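Side-chain contacts in CurD (Moorea producens 3L, PDB 5KP7), which probably catalyses a hydroxymethylglutaryl-CoA synthase-type reaction as a member of the thiolase-like superfamily, and binds 4'-phosphopantetheine: residues D263-F268 and K293-A298; F268-F273 and A331-N336; N250-Y255 and R286-R291. The protein carries 3 engineered substitutions. All coordinates share one frame; numbering follows the deposited sequence.

Interaction 1 (D263-F268 and K293-A298); sequences DYRESF and KRAKPA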
loop_
_atom_site.group_PDB
_atom_site.type_symbol
_atom_site.label_atom_id
_atom_site.label_comp_id
_atom_site.label_asym_id
_atom_site.label_seq_id
_atom_site.Cartn_x
_atom_site.Cartn_y
_atom_site.Cartn_z
ATOM N N ASP A 263 -6.050 -19.944 13.419
ATOM C CA ASP A 263 -5.182 -20.674 12.494
ATOM C C ASP A 263 -4.994 -19.858 11.232
ATOM O O ASP A 263 -5.971 -19.382 10.684
ATOM C CB ASP A 263 -5.795 -22.036 12.146
ATOM C CG ASP A 263 -4.868 -22.880 11.303
ATOM O OD1 ASP A 263 -4.111 -23.688 11.904
ATOM O OD2 ASP A 263 -4.879 -22.740 10.068
ATOM N N TYR A 264 -3.752 -19.702 10.780
ATOM C CA TYR A 264 -3.457 -18.814 9.663
ATOM C C TYR A 264 -4.111 -19.268 8.351
ATOM O O TYR A 264 -4.428 -18.434 7.528
ATOM C CB TYR A 264 -1.958 -18.674 9.473
ATOM C CG TYR A 264 -1.534 -17.623 8.494
ATOM C CD1 TYR A 264 -1.627 -16.252 8.807
ATOM C CD2 TYR A 264 -0.986 -17.974 7.280
ATOM C CE1 TYR A 264 -1.236 -15.280 7.906
ATOM C CE2 TYR A 264 -0.574 -17.008 6.376
ATOM C CZ TYR A 264 -0.690 -15.665 6.713
ATOM O OH TYR A 264 -0.283 -14.692 5.844
ATOM N N ARG A 265 -4.305 -20.572 8.171
ATOM C CA ARG A 265 -5.060 -21.062 7.013
ATOM C C ARG A 265 -6.548 -21.100 7.290
ATOM O O ARG A 265 -7.332 -20.574 6.517
ATOM C CB ARG A 265 -4.600 -22.448 6.568
ATOM C CG ARG A 265 -5.369 -22.931 5.339
ATOM C CD ARG A 265 -4.684 -24.049 4.573
ATOM N NE ARG A 265 -4.047 -25.010 5.453
ATOM C CZ ARG A 265 -2.932 -25.707 5.177
ATOM N NH1 ARG A 265 -2.273 -25.581 4.010
ATOM N NH2 ARG A 265 -2.462 -26.553 6.089
ATOM N N GLU A 266 -6.944 -21.729 8.383
ATOM C CA GLU A 266 -8.360 -22.047 8.591
ATOM C C GLU A 266 -9.246 -20.889 9.008
ATOM O O GLU A 266 -10.430 -20.913 8.714
ATOM C CB GLU A 266 -8.525 -23.196 9.611
ATOM C CG GLU A 266 -7.842 -24.479 9.194
ATOM C CD GLU A 266 -8.340 -24.982 7.851
ATOM O OE1 GLU A 266 -9.578 -25.147 7.686
ATOM O OE2 GLU A 266 -7.504 -25.218 6.946
ATOM N N SER A 267 -8.702 -19.879 9.688
ATOM C CA SER A 267 -9.532 -18.815 10.232
ATOM C C SER A 267 -9.807 -17.688 9.263
ATOM O O SER A 267 -10.675 -16.878 9.526
ATOM C CB SER A 267 -8.887 -18.239 11.492
ATOM O OG SER A 267 -8.736 -19.287 12.441
ATOM N N PHE A 268 -9.038 -17.594 8.179
ATOM C CA PHE A 268 -9.137 -16.463 7.255
ATOM C C PHE A 268 -9.462 -17.002 5.879
ATOM O O PHE A 268 -8.694 -17.765 5.309
ATOM C CB PHE A 268 -7.836 -15.643 7.238
ATOM C CG PHE A 268 -7.415 -15.212 8.600
ATOM C CD1 PHE A 268 -8.097 -14.201 9.249
ATOM C CD2 PHE A 268 -6.390 -15.874 9.268
ATOM C CE1 PHE A 268 -7.748 -13.822 10.526
ATOM C CE2 PHE A 268 -6.048 -15.514 10.554
ATOM C CZ PHE A 268 -6.721 -14.475 11.186
ATOM N N LYS A 293 2.423 -23.281 9.028
ATOM C CA LYS A 293 1.683 -24.467 8.607
ATOM C C LYS A 293 2.575 -25.592 8.055
ATOM O O LYS A 293 2.068 -26.684 7.792
ATOM C CB LYS A 293 0.634 -24.045 7.571
ATOM C CG LYS A 293 -0.415 -23.054 8.070
ATOM C CD LYS A 293 -1.250 -23.511 9.258
ATOM C CE LYS A 293 -2.045 -24.784 8.946
ATOM N NZ LYS A 293 -2.853 -25.242 10.108
ATOM N N ARG A 294 3.881 -25.346 7.905
ATOM C CA ARG A 294 4.817 -26.304 7.274
ATOM C C ARG A 294 4.336 -26.796 5.915
ATOM O O ARG A 294 4.513 -27.980 5.549
ATOM C CB ARG A 294 5.066 -27.489 8.205
ATOM C CG ARG A 294 5.537 -27.062 9.577
ATOM C CD ARG A 294 5.323 -28.170 10.585
ATOM N NE ARG A 294 6.324 -28.068 11.642
ATOM C CZ ARG A 294 7.584 -28.511 11.557
ATOM N NH1 ARG A 294 8.044 -29.117 10.450
ATOM N NH2 ARG A 294 8.399 -28.348 12.598
ATOM N N ALA A 295 3.726 -25.884 5.157
ATOM C CA ALA A 295 3.082 -26.244 3.901
ATOM C C ALA A 295 4.129 -26.452 2.820
ATOM O O ALA A 295 5.190 -25.823 2.849
ATOM C CB ALA A 295 2.107 -25.155 3.483
ATOM N N LYS A 296 3.810 -27.330 1.870
ATOM C CA LYS A 296 4.692 -27.639 0.739
ATOM C C LYS A 296 4.499 -26.584 -0.363
ATOM O O LYS A 296 3.481 -25.901 -0.362
ATOM C CB LYS A 296 4.367 -29.017 0.197
ATOM C CG LYS A 296 4.652 -30.146 1.181
ATOM C CD LYS A 296 4.056 -31.475 0.726
ATOM C CE LYS A 296 4.566 -31.914 -0.647
ATOM N NZ LYS A 296 4.154 -33.311 -0.970
ATOM N N PRO A 297 5.475 -26.446 -1.295
ATOM C CA PRO A 297 5.411 -25.334 -2.274
ATOM C C PRO A 297 4.131 -25.314 -3.136
ATOM O O PRO A 297 3.537 -24.249 -3.292
ATOM C CB PRO A 297 6.655 -25.562 -3.155
ATOM C CG PRO A 297 7.607 -26.304 -2.259
ATOM C CD PRO A 297 6.734 -27.213 -1.432
ATOM N N ALA A 298 3.686 -26.460 -3.659
ATOM C CA ALA A 298 2.450 -26.467 -4.489
ATOM C C ALA A 298 1.200 -26.028 -3.694
ATOM O O ALA A 298 0.407 -25.217 -4.161
ATOM C CB ALA A 298 2.238 -27.811 -5.158
#
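Lys293, near the end of helix 278-293, reaches across to Asp263 in the loop that leads to strand 270-273, and the two form a short salt bridge, Lys293 NZ to Asp263 OD1 at 2.7 Å. The ammonium comes in on the syn side of OD1, the side of the other oxygen, which leaves Lys293 NZ also 3.2 Å from Asp263 OD2. The lysine CG lies beside the backbone N, and two further turns near -60° (chi2 and chi3) curl the chain before its last bond extends to the carboxylate. This is the tight half of the contact. The carboxylate is held from behind as well: Asp263 OD2 accepts the backbone N of Glu266 at 2.9 Å on its anti side, and that of Arg265 from above the carboxylate plane. The pattern is an Asx turn continued into an Asx motif, which ties down the start of the helix-like turn 264-267 and fixes the rotation of the acid that Lys293 meets. Ser267 closes the turn from its far end, its OG accepting the backbone N of Asp263. Toward Arg265 the contact slackens. Lys293 CB stands over one face of the guanidinium, and Lys293 CE lies 3.4 Å from Arg265 NH2, but Ala295 CB, approaching obliquely, is 4.4 Å from Arg265 NH1. The two cationic ends are 4.2 Å apart, Arg265 NH2 to Lys293 NZ, a closeness probably eased by Asp263 at Lys293 and by Glu299, which forms a salt bridge with Arg265 NH1. Glu266 adds only a long ion pair, 3.8 Å from its OE2 to Arg265 NE. On the solvent side Arg294 and Lys296 are exposed, while Ala295 between them is buried against Ile300.

Interaction 2 (F268-F273 and A331-N336); sequences FDYLSF and ASTIDN
Thr333 carries this contact, its forked side chain fitting between Tyr270 and Ser272. The motif is a helix packed on a sheet, within an enzyme of the thiolase-like superfamily: helix 325-336 lies over strand 270-273, an outermost strand of the mixed sheet within this chain, with the two segments running roughly antiparallel at 148° and their axes 9.0 Å apart. Strand alternation selects the partners. Tyr270 and Ser272 point toward the helix, while Leu271 between them points away, and hydrogen bonds from the backbones of Tyr270 and Ser272 to strand 343-351 hold the strand in place. Thr333 gives each of its branches a different task. The methyl, CG2, is anti to the backbone N and runs against the root of the tyrosine, 3.5 Å from Tyr270 CB, while coming obliquely to the ring itself, 3.7 Å from Tyr270 CG. The ring then extends past the threonine, where it meets Phe339 at about 30° between planes and its OH bonds to the backbone N of Asp338, just beyond the helix. Ile345 adds an apolar neighbour for the threonine. The other branch, Thr333 OG1, lies beside the backbone N (chi1 -69°) and faces Ser272, hydroxyl to hydroxyl. Both oxygens also look to Ser329, one turn earlier in the helix: Thr333 OG1 bonds to its carbonyl and Ser272 OG to its hydroxyl. Two polar atoms are thus satisfied inside a wholly buried interface, where Thr333 OG1 and Ser272 OG, each with Ser329 as a second partner, stand 2.8 Å apart.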
loop_
_atom_site.group_PDB
_atom_site.type_symbol
_atom_site.label_atom_id
_atom_site.label_comp_id
_atom_site.label_asym_id
_atom_site.label_seq_id
_atom_site.Cartn_x
_atom_site.Cartn_y
_atom_site.Cartn_z
ATOM N N PHE A 268 -9.038 -17.594 8.179
ATOM C CA PHE A 268 -9.137 -16.463 7.255
ATOM C C PHE A 268 -9.462 -17.002 5.879
ATOM O O PHE A 268 -8.694 -17.765 5.309
ATOM C CB PHE A 268 -7.836 -15.643 7.238
ATOM C CG PHE A 268 -7.415 -15.212 8.600
ATOM C CD1 PHE A 268 -8.097 -14.201 9.249
ATOM C CD2 PHE A 268 -6.390 -15.874 9.268
ATOM C CE1 PHE A 268 -7.748 -13.822 10.526
ATOM C CE2 PHE A 268 -6.048 -15.514 10.554
ATOM C CZ PHE A 268 -6.721 -14.475 11.186
ATOM N N ASP A 269 -10.617 -16.622 5.367
ATOM C CA ASP A 269 -10.992 -16.953 3.981
ATOM C C ASP A 269 -10.163 -16.239 2.946
ATOM O O ASP A 269 -9.878 -16.807 1.871
ATOM C CB ASP A 269 -12.462 -16.657 3.772
ATOM C CG ASP A 269 -13.321 -17.471 4.689
ATOM O OD1 ASP A 269 -13.335 -18.704 4.523
ATOM O OD2 ASP A 269 -13.928 -16.911 5.614
ATOM N N TYR A 270 -9.783 -14.994 3.251
ATOM C CA TYR A 270 -8.901 -14.192 2.402
ATOM C C TYR A 270 -7.899 -13.454 3.280
ATOM O O TYR A 270 -8.143 -13.278 4.484
ATOM C CB TYR A 270 -9.706 -13.179 1.583
ATOM C CG TYR A 270 -10.664 -13.863 0.647
ATOM C CD1 TYR A 270 -10.217 -14.426 -0.538
ATOM C CD2 TYR A 270 -11.987 -14.017 0.994
ATOM C CE1 TYR A 270 -11.082 -15.102 -1.378
ATOM C CE2 TYR A 270 -12.876 -14.695 0.158
ATOM C CZ TYR A 270 -12.422 -15.240 -1.023
ATOM O OH TYR A 270 -13.279 -15.963 -1.849
ATOM N N LEU A 271 -6.794 -13.047 2.669
ATOM C CA LEU A 271 -5.773 -12.215 3.310
ATOM C C LEU A 271 -5.463 -11.032 2.421
ATOM O O LEU A 271 -5.208 -11.200 1.226
ATOM C CB LEU A 271 -4.506 -13.034 3.536
ATOM C CG LEU A 271 -4.645 -14.215 4.490
ATOM C CD1 LEU A 271 -3.453 -15.134 4.321
ATOM C CD2 LEU A 271 -4.804 -13.775 5.938
ATOM N N SER A 272 -5.522 -9.824 3.004
ATOM C CA SER A 272 -5.159 -8.577 2.333
ATOM C C SER A 272 -3.947 -7.980 3.024
ATOM O O SER A 272 -3.838 -8.059 4.268
ATOM C CB SER A 272 -6.315 -7.577 2.346
ATOM O OG SER A 272 -7.140 -7.786 1.188
ATOM N N PHE A 273 -3.046 -7.420 2.228
ATOM C CA PHE A 273 -1.749 -6.943 2.742
ATOM C C PHE A 273 -1.471 -5.552 2.201
ATOM O O PHE A 273 -1.888 -5.221 1.074
ATOM C CB PHE A 273 -0.623 -7.830 2.201
ATOM C CG PHE A 273 -0.618 -9.281 2.684
ATOM C CD1 PHE A 273 -1.453 -10.223 2.114
ATOM C CD2 PHE A 273 0.322 -9.715 3.608
ATOM C CE1 PHE A 273 -1.372 -11.563 2.498
ATOM C CE2 PHE A 273 0.411 -11.051 4.002
ATOM C CZ PHE A 273 -0.474 -11.969 3.457
ATOM N N ALA A 331 -10.808 -3.751 -0.755
ATOM C CA ALA A 331 -11.841 -3.536 -1.752
ATOM C C ALA A 331 -11.689 -4.556 -2.912
ATOM O O ALA A 331 -12.677 -5.091 -3.423
ATOM C CB ALA A 331 -11.757 -2.140 -2.309
ATOM N N SER A 332 -10.433 -4.810 -3.297
ATOM C CA SER A 332 -10.141 -5.791 -4.351
ATOM C C SER A 332 -10.519 -7.217 -3.958
ATOM O O SER A 332 -11.079 -7.967 -4.770
ATOM C CB SER A 332 -8.675 -5.698 -4.735
ATOM O OG SER A 332 -8.413 -6.422 -5.933
ATOM N N THR A 333 -10.207 -7.596 -2.728
ATOM C CA THR A 333 -10.615 -8.893 -2.201
ATOM C C THR A 333 -12.150 -9.071 -2.270
ATOM O O THR A 333 -12.651 -10.106 -2.701
ATOM C CB THR A 333 -10.131 -9.040 -0.762
ATOM O OG1 THR A 333 -8.696 -9.150 -0.740
ATOM C CG2 THR A 333 -10.720 -10.269 -0.109
ATOM N N ILE A 334 -12.878 -8.044 -1.841
ATOM C CA ILE A 334 -14.346 -8.105 -1.811
ATOM C C ILE A 334 -14.918 -8.263 -3.219
ATOM O O ILE A 334 -15.764 -9.142 -3.465
ATOM C CB ILE A 334 -14.953 -6.872 -1.113
ATOM C CG1 ILE A 334 -14.541 -6.892 0.357
ATOM C CG2 ILE A 334 -16.490 -6.868 -1.235
ATOM C CD1 ILE A 334 -14.801 -5.621 1.100
ATOM N N ASP A 335 -14.454 -7.437 -4.155
ATOM C CA ASP A 335 -14.951 -7.514 -5.532
ATOM C C ASP A 335 -14.568 -8.788 -6.282
ATOM O O ASP A 335 -15.365 -9.320 -7.082
ATOM C CB ASP A 335 -14.476 -6.314 -6.340
ATOM C CG ASP A 335 -15.289 -5.076 -6.083
ATOM O OD1 ASP A 335 -16.264 -5.099 -5.280
ATOM O OD2 ASP A 335 -14.900 -4.049 -6.663
ATOM N N ASN A 336 -13.359 -9.281 -6.028
ATOM C CA ASN A 336 -12.806 -10.372 -6.827
ATOM C C ASN A 336 -12.864 -11.761 -6.196
ATOM O O ASN A 336 -12.699 -12.756 -6.905
ATOM C CB ASN A 336 -11.373 -10.002 -7.234
ATOM C CG ASN A 336 -11.353 -8.802 -8.146
ATOM O OD1 ASN A 336 -11.800 -8.884 -9.291
ATOM N ND2 ASN A 336 -10.888 -7.687 -7.647
#

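Interaction 3 (N250-Y255 and R286-R291); sequences NAYRHY and RNMMRR. With SO4 (sulfate ion), chain D.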
loop_
_atom_site.group_PDB
_atom_site.type_symbol
_atom_site.label_atom_id
_atom_site.label_comp_id
_atom_site.label_asym_id
_atom_site.label_seq_id
_atom_site.Cartn_x
_atom_site.Cartn_y
_atom_site.Cartn_z
ATOM N N ASN A 250 5.674 -10.994 13.466
ATOM C CA ASN A 250 5.514 -10.589 14.872
ATOM C C ASN A 250 4.165 -9.936 15.159
ATOM O O ASN A 250 3.599 -10.166 16.218
ATOM C CB ASN A 250 6.675 -9.698 15.347
ATOM C CG ASN A 250 7.939 -10.474 15.627
ATOM O OD1 ASN A 250 8.017 -11.196 16.609
ATOM N ND2 ASN A 250 8.939 -10.325 14.787
ATOM N N ALA A 251 3.634 -9.150 14.236
ATOM C CA ALA A 251 2.276 -8.624 14.421
ATOM C C ALA A 251 1.219 -9.739 14.472
ATOM O O ALA A 251 0.299 -9.726 15.302
ATOM C CB ALA A 251 1.950 -7.597 13.349
ATOM N N TYR A 252 1.353 -10.700 13.576
ATOM C CA TYR A 252 0.451 -11.848 13.581
ATOM C C TYR A 252 0.598 -12.661 14.876
ATOM O O TYR A 252 -0.407 -13.089 15.436
ATOM C CB TYR A 252 0.619 -12.743 12.345
ATOM C CG TYR A 252 -0.367 -13.896 12.375
ATOM C CD1 TYR A 252 -1.723 -13.673 12.122
ATOM C CD2 TYR A 252 0.034 -15.191 12.721
ATOM C CE1 TYR A 252 -2.650 -14.688 12.216
ATOM C CE2 TYR A 252 -0.892 -16.206 12.803
ATOM C CZ TYR A 252 -2.225 -15.948 12.547
ATOM O OH TYR A 252 -3.130 -16.999 12.615
ATOM N N ARG A 253 1.824 -12.840 15.367
ATOM C CA ARG A 253 2.030 -13.575 16.632
ATOM C C ARG A 253 1.281 -12.891 17.764
ATOM O O ARG A 253 0.668 -13.552 18.587
ATOM C CB ARG A 253 3.510 -13.701 16.988
ATOM C CG ARG A 253 3.717 -14.402 18.338
ATOM C CD ARG A 253 5.143 -14.848 18.627
ATOM N NE ARG A 253 5.655 -15.721 17.567
ATOM C CZ ARG A 253 6.639 -15.413 16.710
ATOM N NH1 ARG A 253 7.283 -14.253 16.761
ATOM N NH2 ARG A 253 7.000 -16.305 15.796
ATOM N N HIS A 254 1.333 -11.556 17.799
ATOM C CA HIS A 254 0.639 -10.784 18.831
ATOM C C HIS A 254 -0.879 -11.000 18.735
ATOM O O HIS A 254 -1.562 -11.221 19.748
ATOM C CB HIS A 254 1.033 -9.303 18.715
ATOM C CG HIS A 254 0.611 -8.458 19.871
ATOM N ND1 HIS A 254 0.245 -7.137 19.734
ATOM C CD2 HIS A 254 0.485 -8.743 21.186
ATOM C CE1 HIS A 254 -0.059 -6.634 20.910
ATOM N NE2 HIS A 254 0.074 -7.595 21.815
ATOM N N TYR A 255 -1.401 -11.000 17.510
ATOM C CA TYR A 255 -2.816 -11.288 17.296
ATOM C C TYR A 255 -3.152 -12.719 17.782
ATOM O O TYR A 255 -4.148 -12.928 18.489
ATOM C CB TYR A 255 -3.138 -11.091 15.823
ATOM C CG TYR A 255 -4.535 -11.426 15.366
ATOM C CD1 TYR A 255 -4.924 -12.749 15.192
ATOM C CD2 TYR A 255 -5.444 -10.415 15.011
ATOM C CE1 TYR A 255 -6.194 -13.071 14.730
ATOM C CE2 TYR A 255 -6.706 -10.723 14.537
ATOM C CZ TYR A 255 -7.081 -12.057 14.391
ATOM O OH TYR A 255 -8.339 -12.389 13.919
ATOM N N ARG A 286 4.153 -16.802 1.436
ATOM C CA ARG A 286 4.903 -18.061 1.378
ATOM C C ARG A 286 5.690 -18.261 2.679
ATOM O O ARG A 286 5.650 -19.341 3.283
ATOM C CB ARG A 286 5.840 -18.057 0.179
ATOM C CG ARG A 286 6.776 -19.273 0.062
ATOM C CD ARG A 286 8.019 -18.880 -0.734
ATOM N NE ARG A 286 7.640 -18.487 -2.049
ATOM C CZ ARG A 286 8.037 -17.427 -2.754
ATOM N NH1 ARG A 286 8.983 -16.575 -2.377
ATOM N NH2 ARG A 286 7.479 -17.280 -3.946
ATOM N N ASN A 287 6.357 -17.202 3.141
ATOM C CA ASN A 287 7.128 -17.288 4.385
ATOM C C ASN A 287 6.231 -17.628 5.582
ATOM O O ASN A 287 6.555 -18.495 6.407
ATOM C CB ASN A 287 7.882 -15.975 4.610
ATOM C CG ASN A 287 8.823 -16.031 5.797
ATOM O OD1 ASN A 287 8.768 -15.169 6.682
ATOM N ND2 ASN A 287 9.712 -17.000 5.799
ATOM N N MET A 288 5.087 -16.959 5.668
ATOM C CA MET A 288 4.136 -17.254 6.728
ATOM C C MET A 288 3.602 -18.694 6.692
ATOM O O MET A 288 3.538 -19.366 7.730
ATOM C CB MET A 288 2.955 -16.287 6.684
ATOM C CG MET A 288 3.333 -14.824 6.950
ATOM S SD MET A 288 3.680 -14.477 8.684
ATOM C CE MET A 288 2.009 -14.407 9.308
ATOM N N MET A 289 3.200 -19.150 5.502
ATOM C CA MET A 289 2.686 -20.523 5.333
ATOM C C MET A 289 3.757 -21.585 5.656
ATOM O O MET A 289 3.450 -22.586 6.318
ATOM C CB MET A 289 2.120 -20.737 3.929
ATOM C CG MET A 289 0.808 -19.996 3.651
ATOM S SD MET A 289 -0.594 -20.602 4.610
ATOM C CE MET A 289 -0.928 -22.168 3.817
ATOM N N ARG A 290 4.990 -21.364 5.204
ATOM C CA ARG A 290 6.117 -22.294 5.491
ATOM C C ARG A 290 6.321 -22.409 7.014
ATOM O O ARG A 290 6.422 -23.514 7.542
ATOM C CB ARG A 290 7.389 -21.797 4.772
ATOM C CG ARG A 290 8.594 -22.723 4.606
ATOM C CD ARG A 290 9.555 -22.199 3.500
ATOM N NE ARG A 290 9.815 -20.750 3.630
ATOM C CZ ARG A 290 10.089 -19.879 2.634
ATOM N NH1 ARG A 290 10.207 -20.270 1.359
ATOM N NH2 ARG A 290 10.265 -18.588 2.925
ATOM N N ARG A 291 6.347 -21.285 7.720
ATOM C CA ARG A 291 6.652 -21.292 9.159
ATOM C C ARG A 291 5.462 -21.759 10.016
ATOM O O ARG A 291 5.624 -22.607 10.908
ATOM C CB ARG A 291 7.141 -19.921 9.603
ATOM C CG ARG A 291 7.751 -19.890 11.013
ATOM C CD ARG A 291 8.167 -18.479 11.405
ATOM N NE ARG A 291 7.118 -17.548 11.015
ATOM C CZ ARG A 291 6.007 -17.259 11.710
ATOM N NH1 ARG A 291 5.771 -17.784 12.923
ATOM N NH2 ARG A 291 5.122 -16.412 11.178
HETATM S S SO4 D . -11.488 -15.255 14.645
HETATM O O1 SO4 D . -10.230 -14.650 14.152
HETATM O O2 SO4 D . -12.446 -14.187 15.027
HETATM O O3 SO4 D . -11.207 -16.103 15.824
HETATM O O4 SO4 D . -12.064 -16.100 13.576
#
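The Tyr252 ring is met obliquely by the methyl of Met288, and the guanidinium groups of Arg253 and Arg291 stand with their planes 73° apart. Phe358 and Tyr264 each meet Tyr252 edge-to-face, and the Arg291 guanidinium has the sulfur of Met288 at its edge, in plane. Across the helices the apolar pairing rests on one atom: Met288 CE touches the root of the tyrosine, 3.7 Å from Tyr252 CB and 4.0 Å from Tyr252 CD2. With CG beside the backbone N, two further bends of the same sense, chi2 -75° and chi3 -77°, curl the methionine so that its methyl crosses to helix 237-258. The helices themselves are well apart, Tyr252 CA to Met288 CA being 9.5 Å, and this thin layer of side chains joins helix 237-258 to helix 278-293. Farther along the first helix, Tyr255 points to another place: its OH donates to sulfate O1 at 3.0 Å, near the plane of the ring, and bonds as well to Ser360. The ion is probably from the crystallisation liquor. On the other side of helix 278-293, Arg286 and Arg290 make salt bridges to acidic side chains on the chain of another protein in the complex. At the more exposed margin of the contact Arg253 NH2 and Arg291 NH1 come to 3.5 Å, two donors that cannot bond each other. Glu249 forms a salt bridge with Arg253 and a weak, long ion pair with Arg291, so its shared negative charge probably offsets the repulsion between them.

Tyr264, from the loop of interaction 1, connects all three contacts. Its OH packs 3.5 Å from Leu271 CD1 on the strand of interaction 2, and its CE2 lies 3.6 Å from Met288 CB of interaction 3. Phe268, shared by the segments of interactions 1 and 2, also reaches interaction 3, with Phe268 CE1 3.7 Å from Tyr255 OH. The centres of interactions 1 and 3 are about 10 Å apart. Those of interactions 1 and 2 are about 16 Å apart, those of interactions 2 and 3 about 18 Å. None lies in the phosphopantetheine pocket, but helices 237-258 and 278-293, joined by interaction 3, supply Tyr244 and Met280 to it; the Met288 side chain is about 13 Å from the ligand.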